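Local atomic coordinates of peptidylprolyl isomerase PrsA (Bacillus anthracis, PDB entry 6VJ4), a protein that catalyses cis-trans isomerisation of peptidyl-prolyl bonds, helps secreted proteins fold outside the cell after translocation, and is important for secretion of the protective antigen. Residues D182-P187 and H191-T196; I115-S118 and E122-E125; S144-S149 and G154-F159. All blocks are in the same frame, centred on the assembly; numbering follows the deposited sequence.

Contact 1. Residues D182-P187 and H191-T196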
loop_
_atom_site.group_PDB
_atom_site.type_symbol
_atom_site.label_atom_id
_atom_site.label_comp_id
_atom_site.label_asym_id
_atom_site.label_seq_id
_atom_site.Cartn_x
_atom_site.Cartn_y
_atom_site.Cartn_z
ATOM N N ASP A 182 21.228 38.987 12.075
ATOM C CA ASP A 182 19.896 39.586 11.825
ATOM C C ASP A 182 18.902 38.489 12.196
ATOM O O ASP A 182 19.310 37.358 12.510
ATOM C CB ASP A 182 19.798 40.055 10.375
ATOM C CG ASP A 182 20.437 41.414 10.206
ATOM O OD1 ASP A 182 20.151 42.301 11.053
ATOM O OD2 ASP A 182 21.228 41.560 9.286
ATOM N N PRO A 183 17.587 38.763 12.207
ATOM C CA PRO A 183 16.597 37.748 12.553
ATOM C C PRO A 183 16.692 36.542 11.626
ATOM O O PRO A 183 16.793 36.712 10.406
ATOM C CB PRO A 183 15.253 38.471 12.377
ATOM C CG PRO A 183 15.628 39.929 12.613
ATOM C CD PRO A 183 16.963 40.068 11.917
ATOM N N VAL A 184 16.744 35.373 12.249
ATOM C CA VAL A 184 16.830 34.069 11.550
ATOM C C VAL A 184 15.524 33.325 11.768
ATOM O O VAL A 184 15.233 32.966 12.933
ATOM C CB VAL A 184 18.027 33.254 12.072
ATOM C CG1 VAL A 184 18.087 31.890 11.412
ATOM C CG2 VAL A 184 19.323 34.024 11.898
ATOM N N GLN A 185 14.806 33.053 10.681
ATOM C CA GLN A 185 13.528 32.327 10.820
ATOM C C GLN A 185 13.804 30.838 10.970
ATOM O O GLN A 185 14.697 30.312 10.265
ATOM C CB GLN A 185 12.610 32.567 9.629
ATOM C CG GLN A 185 11.204 32.050 9.878
ATOM C CD GLN A 185 10.316 32.246 8.679
ATOM O OE1 GLN A 185 10.749 32.103 7.539
ATOM N NE2 GLN A 185 9.054 32.542 8.936
ATOM N N SER A 186 13.121 30.226 11.927
ATOM C CA SER A 186 13.176 28.754 12.098
ATOM C C SER A 186 11.762 28.300 12.433
ATOM O O SER A 186 10.870 29.130 12.627
ATOM C CB SER A 186 14.157 28.337 13.162
ATOM O OG SER A 186 13.541 28.378 14.434
ATOM N N PRO A 187 11.487 26.979 12.479
ATOM C CA PRO A 187 10.154 26.506 12.838
ATOM C C PRO A 187 9.740 26.976 14.241
ATOM O O PRO A 187 8.571 26.979 14.526
ATOM C CB PRO A 187 10.280 24.971 12.765
ATOM C CG PRO A 187 11.458 24.736 11.840
ATOM C CD PRO A 187 12.404 25.887 12.120
ATOM N N HIS A 191 15.117 34.041 15.532
ATOM C CA HIS A 191 16.245 34.035 16.476
ATOM C C HIS A 191 17.191 35.187 16.193
ATOM O O HIS A 191 17.403 35.515 15.013
ATOM C CB HIS A 191 17.121 32.772 16.345
ATOM C CG HIS A 191 16.403 31.480 16.448
ATOM N ND1 HIS A 191 16.418 30.722 17.606
ATOM C CD2 HIS A 191 15.656 30.799 15.554
ATOM C CE1 HIS A 191 15.708 29.637 17.423
ATOM N NE2 HIS A 191 15.219 29.655 16.173
ATOM N N ILE A 192 17.657 35.807 17.263
ATOM C CA ILE A 192 18.831 36.694 17.160
ATOM C C ILE A 192 19.948 35.861 17.783
ATOM O O ILE A 192 19.810 35.442 18.955
ATOM C CB ILE A 192 18.628 38.043 17.839
ATOM C CG1 ILE A 192 17.490 38.819 17.172
ATOM C CG2 ILE A 192 19.919 38.825 17.810
ATOM C CD1 ILE A 192 17.731 39.151 15.718
ATOM N N ILE A 193 21.008 35.609 17.010
ATOM C CA ILE A 193 22.075 34.671 17.445
ATOM C C ILE A 193 23.392 35.422 17.635
ATOM O O ILE A 193 23.708 36.330 16.806
ATOM C CB ILE A 193 22.251 33.554 16.392
ATOM C CG1 ILE A 193 20.935 32.878 16.014
ATOM C CG2 ILE A 193 23.312 32.549 16.847
ATOM C CD1 ILE A 193 21.042 31.924 14.819
ATOM N N LYS A 194 24.107 35.076 18.696
ATOM C CA LYS A 194 25.452 35.624 18.929
ATOM C C LYS A 194 26.422 34.449 19.043
ATOM O O LYS A 194 26.218 33.598 19.895
ATOM C CB LYS A 194 25.489 36.488 20.191
ATOM C CG LYS A 194 26.841 37.101 20.465
ATOM C CD LYS A 194 26.903 38.043 21.631
ATOM C CE LYS A 194 26.495 37.408 22.939
ATOM N NZ LYS A 194 26.820 38.287 24.099
ATOM N N LEU A 195 27.446 34.410 18.187
ATOM C CA LEU A 195 28.429 33.319 18.326
ATOM C C LEU A 195 29.418 33.683 19.428
ATOM O O LEU A 195 29.961 34.768 19.380
ATOM C CB LEU A 195 29.152 33.127 16.992
ATOM C CG LEU A 195 30.171 31.988 17.013
ATOM C CD1 LEU A 195 29.511 30.630 17.118
ATOM C CD2 LEU A 195 31.038 32.072 15.773
ATOM N N THR A 196 29.690 32.764 20.356
ATOM C CA THR A 196 30.564 33.153 21.493
ATOM C C THR A 196 31.760 32.224 21.648
ATOM O O THR A 196 32.634 32.562 22.457
ATOM C CB THR A 196 29.763 33.185 22.796
ATOM O OG1 THR A 196 29.139 31.922 22.988
ATOM C CG2 THR A 196 28.671 34.234 22.773
#
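Val184 and His191 face each other as an antiparallel hydrogen-bonded pair in the beta hairpin of strands 184-186 and 189-198, at one edge of the four-stranded sheet of this parvulin-type (PpiC) domain. Two backbone bonds make the pair: Val184 N donates to His191 O at 2.8 Å, and His191 N returns a bond of equal length to Val184 O. His191 O also receives a CA-H...O contact from Pro183, whose CA lies 3.4 Å away. Val184-His191 is the one bridge between these segments, whose strand directions make an angle of 120°.

Apolar contacts extend the pairing. Ile192 turns CD1 against the proline ring, 3.8 Å from Pro183 CG, the two side chains running side by side. Val184 CG2 lies 4.0 Å from Ile193 CD1, these side chains crossing at about a right angle, beside Ala171 of helix 166-174.

The polar part belongs to the His191 imidazole, whose ring meets that of His114, with a hydrogen bond between their ND1 atoms, consistent with the paired-histidine active site of parvulins; Phe168 packs edge-to-face with it. Ser186 OG stands between its own backbone N and carbonyl carbon (chi1 85°), and from there reaches the edge of the imidazole, in the ring plane. The resulting hydrogen bond joins Ser186 OG to His191 NE2 at 2.7 Å, while the same hydroxyl also bonds to Asn188 N.

Contact 2. Residues I115-S118 and E122-E125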
loop_
_atom_site.group_PDB
_atom_site.type_symbol
_atom_site.label_atom_id
_atom_site.label_comp_id
_atom_site.label_asym_id
_atom_site.label_seq_id
_atom_site.Cartn_x
_atom_site.Cartn_y
_atom_site.Cartn_z
ATOM N N ILE A 115 18.293 34.819 21.303
ATOM C CA ILE A 115 16.990 35.343 21.779
ATOM C C ILE A 115 15.956 34.864 20.769
ATOM O O ILE A 115 16.153 35.145 19.571
ATOM C CB ILE A 115 17.043 36.866 21.881
ATOM C CG1 ILE A 115 18.145 37.278 22.859
ATOM C CG2 ILE A 115 15.671 37.429 22.231
ATOM C CD1 ILE A 115 18.438 38.725 22.868
ATOM N N LEU A 116 14.941 34.149 21.247
ATOM C CA LEU A 116 13.855 33.633 20.383
ATOM C C LEU A 116 12.577 34.447 20.593
ATOM O O LEU A 116 12.137 34.588 21.748
ATOM C CB LEU A 116 13.614 32.164 20.714
ATOM C CG LEU A 116 12.430 31.526 19.998
ATOM C CD1 LEU A 116 12.623 31.570 18.491
ATOM C CD2 LEU A 116 12.260 30.085 20.471
ATOM N N VAL A 117 12.032 34.983 19.509
ATOM C CA VAL A 117 10.752 35.748 19.571
ATOM C C VAL A 117 9.834 35.259 18.446
ATOM O O VAL A 117 10.302 34.667 17.492
ATOM C CB VAL A 117 10.936 37.277 19.552
ATOM C CG1 VAL A 117 11.666 37.777 20.794
ATOM C CG2 VAL A 117 11.596 37.788 18.284
ATOM N N SER A 118 8.524 35.441 18.587
ATOM C CA SER A 118 7.640 34.894 17.524
ATOM C C SER A 118 7.383 35.951 16.447
ATOM O O SER A 118 7.087 35.572 15.304
ATOM C CB SER A 118 6.351 34.395 18.126
ATOM O OG SER A 118 5.792 35.400 18.946
ATOM N N GLU A 122 9.469 42.295 16.215
ATOM C CA GLU A 122 10.060 42.283 17.579
ATOM C C GLU A 122 11.535 41.865 17.485
ATOM O O GLU A 122 12.353 42.433 18.233
ATOM C CB GLU A 122 9.285 41.350 18.510
ATOM C CG GLU A 122 9.827 41.356 19.927
ATOM C CD GLU A 122 8.977 40.651 20.975
ATOM O OE1 GLU A 122 7.780 40.397 20.705
ATOM O OE2 GLU A 122 9.520 40.364 22.061
ATOM N N ALA A 123 11.853 40.926 16.598
ATOM C CA ALA A 123 13.260 40.472 16.419
ATOM C C ALA A 123 14.089 41.612 15.827
ATOM O O ALA A 123 15.215 41.816 16.276
ATOM C CB ALA A 123 13.334 39.248 15.554
ATOM N N LYS A 124 13.525 42.356 14.879
ATOM C CA LYS A 124 14.261 43.506 14.293
ATOM C C LYS A 124 14.485 44.576 15.368
ATOM O O LYS A 124 15.580 45.153 15.398
ATOM C CB LYS A 124 13.496 44.096 13.111
ATOM C CG LYS A 124 13.455 43.234 11.862
ATOM C CD LYS A 124 12.695 43.886 10.728
ATOM C CE LYS A 124 12.675 43.041 9.470
ATOM N NZ LYS A 124 11.865 43.676 8.401
ATOM N N GLU A 125 13.491 44.805 16.225
ATOM C CA GLU A 125 13.642 45.851 17.269
ATOM C C GLU A 125 14.671 45.361 18.297
ATOM O O GLU A 125 15.457 46.200 18.771
ATOM C CB GLU A 125 12.275 46.249 17.819
ATOM C CG GLU A 125 11.439 47.038 16.818
ATOM C CD GLU A 125 12.076 48.334 16.331
ATOM O OE1 GLU A 125 12.031 48.599 15.117
ATOM O OE2 GLU A 125 12.604 49.085 17.169
HETATM O O HOH W 1 7.291 38.122 19.730
#
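Val117 carries its two methyl groups toward helix 120-131 through a chi1 of -65°, which sets CG1 beside the backbone N and CG2 between that nitrogen and the carbonyl carbon. From the helix, Glu122 replies with an extended chain, its CG anti to the backbone N (chi1 -178°), which carries the carboxylate back over Val117 CG1.

CG2 of Val117 packs on the methyl of Ala123, with 3.6 Å between Val117 CG2 and Ala123 CB, and it approaches the Ala123 backbone N just as closely. CG1 lies against the end of Glu122, whose OE2 is 3.6 Å from Val117 CG1; the two side chains cross obliquely. The acidic group thus meets valine through van der Waals contact, while its other oxygen engages water: Glu122 OE1 accepts a short 2.5 Å hydrogen bond from a water that in turn takes a weak one from Ser118 N, at 3.2 Å. Glu143 of helix 136-143 brings another carboxylate close to OE2, a proximity that would probably raise the proton affinity of the pair.

The contact joins the end of strand 110-117 to the first turn of the helix that follows it in the PpiC domain. Asp119 accepts from Glu122 N near the helix start, Ile126 one turn further along also touches Val117, and Ala123 reaches Pro183 and Tyr190, placing the beginning of helix 120-131 against strand 189-198 as well.

Contact 3. Residues S144-S149 and G154-F159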
loop_
_atom_site.group_PDB
_atom_site.type_symbol
_atom_site.label_atom_id
_atom_site.label_comp_id
_atom_site.label_asym_id
_atom_site.label_seq_id
_atom_site.Cartn_x
_atom_site.Cartn_y
_atom_site.Cartn_z
ATOM N N SER A 144 13.401 36.524 25.681
ATOM C CA SER A 144 13.485 35.241 24.940
ATOM C C SER A 144 12.343 34.298 25.313
ATOM O O SER A 144 12.011 34.195 26.514
ATOM C CB SER A 144 14.798 34.552 25.119
ATOM O OG SER A 144 14.847 33.425 24.265
ATOM N N GLN A 145 11.780 33.635 24.298
ATOM C CA GLN A 145 10.725 32.617 24.483
ATOM C C GLN A 145 11.349 31.238 24.702
ATOM O O GLN A 145 10.588 30.307 24.992
ATOM C CB GLN A 145 9.816 32.606 23.260
ATOM C CG GLN A 145 9.066 33.910 23.109
ATOM C CD GLN A 145 8.257 33.934 21.839
ATOM O OE1 GLN A 145 8.257 32.978 21.063
ATOM N NE2 GLN A 145 7.617 35.060 21.599
ATOM N N ASP A 146 12.674 31.119 24.577
ATOM C CA ASP A 146 13.334 29.795 24.741
ATOM C C ASP A 146 13.587 29.575 26.231
ATOM O O ASP A 146 14.597 30.085 26.751
ATOM C CB ASP A 146 14.632 29.670 23.953
ATOM C CG ASP A 146 15.297 28.321 24.188
ATOM O OD1 ASP A 146 14.601 27.418 24.731
ATOM O OD2 ASP A 146 16.505 28.202 23.936
ATOM N N LEU A 147 12.679 28.853 26.894
ATOM C CA LEU A 147 12.813 28.672 28.364
ATOM C C LEU A 147 14.095 27.908 28.702
ATOM O O LEU A 147 14.593 28.101 29.809
ATOM C CB LEU A 147 11.591 27.935 28.894
ATOM C CG LEU A 147 10.264 28.661 28.697
ATOM C CD1 LEU A 147 9.135 27.864 29.326
ATOM C CD2 LEU A 147 10.332 30.067 29.295
ATOM N N LEU A 148 14.594 27.053 27.807
ATOM C CA LEU A 148 15.819 26.274 28.149
ATOM C C LEU A 148 17.053 27.176 28.305
ATOM O O LEU A 148 17.991 26.728 28.980
ATOM C CB LEU A 148 16.070 25.246 27.048
ATOM C CG LEU A 148 15.010 24.167 26.894
ATOM C CD1 LEU A 148 15.333 23.264 25.702
ATOM C CD2 LEU A 148 14.913 23.353 28.166
ATOM N N SER A 149 17.085 28.356 27.673
ATOM C CA SER A 149 18.305 29.203 27.699
ATOM C C SER A 149 18.050 30.613 28.221
ATOM O O SER A 149 19.046 31.266 28.557
ATOM C CB SER A 149 18.947 29.323 26.327
ATOM O OG SER A 149 18.019 29.871 25.391
ATOM N N GLY A 154 20.461 33.537 27.466
ATOM C CA GLY A 154 20.410 33.045 26.075
ATOM C C GLY A 154 21.525 32.069 25.743
ATOM O O GLY A 154 21.468 31.512 24.637
ATOM N N ASP A 155 22.430 31.785 26.691
ATOM C CA ASP A 155 23.568 30.867 26.412
ATOM C C ASP A 155 23.070 29.430 26.191
ATOM O O ASP A 155 22.339 28.900 27.048
ATOM C CB ASP A 155 24.585 30.913 27.556
ATOM C CG ASP A 155 25.756 29.956 27.389
ATOM O OD1 ASP A 155 26.172 29.704 26.233
ATOM O OD2 ASP A 155 26.226 29.445 28.433
ATOM N N LEU A 156 23.470 28.821 25.068
ATOM C CA LEU A 156 23.091 27.436 24.691
ATOM C C LEU A 156 24.229 26.491 25.057
ATOM O O LEU A 156 24.016 25.273 24.982
ATOM C CB LEU A 156 22.868 27.378 23.178
ATOM C CG LEU A 156 21.638 28.130 22.681
ATOM C CD1 LEU A 156 21.714 28.364 21.181
ATOM C CD2 LEU A 156 20.373 27.378 23.041
ATOM N N GLY A 157 25.378 27.057 25.436
ATOM C CA GLY A 157 26.590 26.251 25.681
ATOM C C GLY A 157 27.147 25.725 24.367
ATOM O O GLY A 157 26.653 26.135 23.311
ATOM N N TYR A 158 28.164 24.873 24.444
ATOM C CA TYR A 158 28.740 24.263 23.222
ATOM C C TYR A 158 27.825 23.160 22.693
ATOM O O TYR A 158 27.300 22.344 23.499
ATOM C CB TYR A 158 30.135 23.710 23.507
ATOM C CG TYR A 158 31.202 24.768 23.451
ATOM C CD1 TYR A 158 31.734 25.151 22.232
ATOM C CD2 TYR A 158 31.648 25.411 24.595
ATOM C CE1 TYR A 158 32.685 26.154 22.141
ATOM C CE2 TYR A 158 32.619 26.399 24.523
ATOM C CZ TYR A 158 33.141 26.761 23.292
ATOM O OH TYR A 158 34.028 27.785 23.191
ATOM N N PHE A 159 27.674 23.115 21.372
ATOM C CA PHE A 159 26.869 22.064 20.710
ATOM C C PHE A 159 27.522 21.705 19.382
ATOM O O PHE A 159 28.269 22.508 18.805
ATOM C CB PHE A 159 25.420 22.514 20.526
ATOM C CG PHE A 159 25.264 23.806 19.774
ATOM C CD1 PHE A 159 25.269 25.021 20.450
ATOM C CD2 PHE A 159 25.118 23.816 18.401
ATOM C CE1 PHE A 159 25.138 26.212 19.759
ATOM C CE2 PHE A 159 24.984 25.014 17.707
ATOM C CZ PHE A 159 24.997 26.208 18.391
HETATM O O HOH W 2 20.977 26.524 27.666
#
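Gly154, which meets Ser149 across the contact, has a positive phi of 89°, a conformation in which a CB would be jammed against the carbonyl oxygen of the preceding residue. Its backbone N donates to Ser149 O over 2.9 Å and meets that carbonyl well out of its plane, by 42°. This is the one direct hydrogen bond between residues 144-149 and 154-159.

Around this bond the serine side chain does the packing. Ser149 CB rests 3.5 Å from Asp155 O and 4.1 Å from Leu156 CD2. Its hydroxyl, placed between the backbone N and carbonyl carbon by a chi1 of 58°, turns back within its own segment and donates to Asp146 OD2 at 2.7 Å.

Asp146 is the N-cap of the short, weakly bonded helix 147-150, and its other oxygen, OD1, accepts from Leu148 N. Both donors come from above the carboxylate plane. Just before it, Ser144 OG accepts from Asp146 N in an ST turn. In the PpiC domain this capped helix leads toward the weakly bonded edge strand 155-159, which pairs with strand 110-117; from the latter His114 NE2 bonds to Asp146 OD2, giving this oxygen a second partner and helping to fix the carboxylate.

A bridging water supplements the direct bond, donating to Leu148 O on one segment and, at 2.8 Å, to Asp155 O on the other. Beyond it, the Asp155 carboxylate forms an Asx turn: OD1 accepts from Gly157 N at 2.9 Å.

How the contacts relate
All three contacts gather on one four-stranded sheet. Contact 2 is buried and rests mainly on apolar touch, whereas contacts 1 and 3 are partly buried, involve its two edge strands, and depend more on hydrogen bonds: paired backbone bonds in the hairpin, a single backbone bond and a water bridge beside the capped helix. Strand 110-117, which carries contact 2, lies between strands 155-159 and 189-198. Contact 2 meets contact 1 through Ile192 N and Ile115 O, 2.8 Å apart, and through Ile192 CD1 on Ala123 O; it meets contact 3 where Gln145 N probably hydrogen-bonds to Leu116 O, 2.7 Å away. Contacts 1 and 3 do not touch, yet His114 relates them.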